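Hypothetical protein (PDB 2F46) is probably a phosphatase of the nonclassical, eukaryotic-like kind, expected to hydrolyse phosphate esters. Local coordinates at residues R50-R53 / P59-A62. Sequence-based numbering, arbitrary orientation.
Sequences RPDR and PDFA
Asp52 reaches across to the first turn of helix 61-68. Asp52 OD1 accepts the backbone N-H of Phe61 N at 2.9 Å, from the syn side but 29° out of the carboxylate plane. Asp52 OD1 also lies 3.4 Å from Asp60 CA, and this is the tight part of the contact. Phe61 itself is buried. Its CG stands anti to the backbone N (chi1 -175°), and the ring runs away from Asp52 to pack on Ile46, Cys48, Phe76 and His78. Strand 45-48, helix 61-68 and the parallel neighbouring strand 75-78 form a beta-alpha-beta crossover. Asp52, in the loop leading into the helix, takes its first N-H, while the Asp60 side chain at the N-cap makes no capping bond. The other side is more exposed and hydrated, yet its salt bridge is short. Here Arg53 binds both carboxylate oxygens of Asp60. Arg53 NE donates to Asp60 OD1 at 2.8 Å. Arg53 NH2 donates to Asp60 OD2 at 2.9 Å. Both oxygens use their syn lone pairs, and the two flat groups are nearly coplanar, 5° apart. The bend at chi2 helps turn the Arg53 chain toward this carboxylate. The carboxylates of Asp52 and Asp60 are stacked. Their charges would probably repel, and Arg53 would offset part of this. One water joins Asp52 OD2 to Ala62 N. Another links Arg53 N to Asp60 OD1.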
loop_
_atom_site.group_PDB
_atom_site.type_symbol
_atom_site.label_atom_id
_atom_site.label_comp_id
_atom_site.label_asym_id
_atom_site.label_seq_id
_atom_site.Cartn_x
_atom_site.Cartn_y
_atom_site.Cartn_z
ATOM N N ARG A 50 3.329 -7.331 1.039
ATOM C CA ARG A 50 3.567 -8.289 2.111
ATOM C C ARG A 50 4.090 -9.582 1.528
ATOM O O ARG A 50 3.423 -10.170 0.680
ATOM C CB ARG A 50 2.267 -8.590 2.889
ATOM C CG ARG A 50 2.524 -9.262 4.199
ATOM C CD ARG A 50 1.234 -9.516 4.924
ATOM N NE ARG A 50 1.548 -9.960 6.248
ATOM C CZ ARG A 50 0.662 -10.325 7.155
ATOM N NH1 ARG A 50 -0.629 -10.351 6.880
ATOM N NH2 ARG A 50 1.091 -10.670 8.352
ATOM N N PRO A 51 5.252 -10.058 2.007
ATOM C CA PRO A 51 5.622 -11.442 1.654
ATOM C C PRO A 51 4.545 -12.431 2.103
ATOM O O PRO A 51 3.946 -12.257 3.144
ATOM C CB PRO A 51 6.910 -11.667 2.452
ATOM C CG PRO A 51 7.420 -10.273 2.776
ATOM C CD PRO A 51 6.187 -9.460 2.974
ATOM N N ASP A 52 4.354 -13.501 1.330
ATOM C CA ASP A 52 3.468 -14.580 1.757
ATOM C C ASP A 52 4.086 -15.249 2.995
ATOM O O ASP A 52 5.319 -15.254 3.136
ATOM C CB ASP A 52 3.299 -15.635 0.660
ATOM C CG ASP A 52 2.447 -15.183 -0.526
ATOM O OD1 ASP A 52 1.622 -14.257 -0.379
ATOM O OD2 ASP A 52 2.607 -15.791 -1.621
ATOM N N ARG A 53 3.213 -15.791 3.842
ATOM C CA ARG A 53 3.573 -16.687 4.969
ATOM C C ARG A 53 4.235 -15.947 6.112
ATOM O O ARG A 53 4.997 -16.538 6.887
ATOM C CB ARG A 53 4.427 -17.868 4.492
ATOM C CG ARG A 53 3.859 -18.597 3.308
ATOM C CD ARG A 53 2.501 -19.165 3.627
ATOM N NE ARG A 53 1.922 -19.724 2.412
ATOM C CZ ARG A 53 2.147 -20.961 1.952
ATOM N NH1 ARG A 53 2.913 -21.820 2.626
ATOM N NH2 ARG A 53 1.600 -21.328 0.794
ATOM N N PRO A 59 -3.812 -15.115 4.058
ATOM C CA PRO A 59 -4.009 -15.583 2.705
ATOM C C PRO A 59 -2.819 -15.243 1.801
ATOM O O PRO A 59 -2.283 -14.150 1.933
ATOM C CB PRO A 59 -5.254 -14.802 2.237
ATOM C CG PRO A 59 -5.834 -14.193 3.419
ATOM C CD PRO A 59 -4.770 -14.060 4.430
ATOM N N ASP A 60 -2.422 -16.159 0.923
ATOM C CA ASP A 60 -1.365 -15.926 -0.057
ATOM C C ASP A 60 -1.883 -14.935 -1.093
ATOM O O ASP A 60 -3.099 -14.881 -1.356
ATOM C CB ASP A 60 -0.951 -17.184 -0.801
ATOM C CG ASP A 60 -0.057 -18.101 0.020
ATOM O OD1 ASP A 60 0.392 -17.741 1.133
ATOM O OD2 ASP A 60 0.228 -19.190 -0.510
ATOM N N PHE A 61 -0.973 -14.170 -1.688
ATOM C CA PHE A 61 -1.403 -13.191 -2.686
ATOM C C PHE A 61 -2.159 -13.848 -3.832
ATOM O O PHE A 61 -3.150 -13.287 -4.312
ATOM C CB PHE A 61 -0.269 -12.329 -3.254
ATOM C CG PHE A 61 -0.759 -11.246 -4.184
ATOM C CD1 PHE A 61 -1.612 -10.263 -3.724
ATOM C CD2 PHE A 61 -0.389 -11.223 -5.528
ATOM C CE1 PHE A 61 -2.089 -9.245 -4.583
ATOM C CE2 PHE A 61 -0.849 -10.218 -6.380
ATOM C CZ PHE A 61 -1.706 -9.234 -5.905
ATOM N N ALA A 62 -1.750 -15.044 -4.261
ATOM C CA ALA A 62 -2.421 -15.713 -5.364
ATOM C C ALA A 62 -3.900 -15.953 -5.048
ATOM O O ALA A 62 -4.771 -15.891 -5.947
ATOM C CB ALA A 62 -1.737 -17.013 -5.651
HETATM O O HOH W 1 1.054 -15.990 -3.696
HETATM O O HOH W 2 3.100 -18.786 -1.389
HETATM O O HOH W 3 0.466 -16.051 3.148
#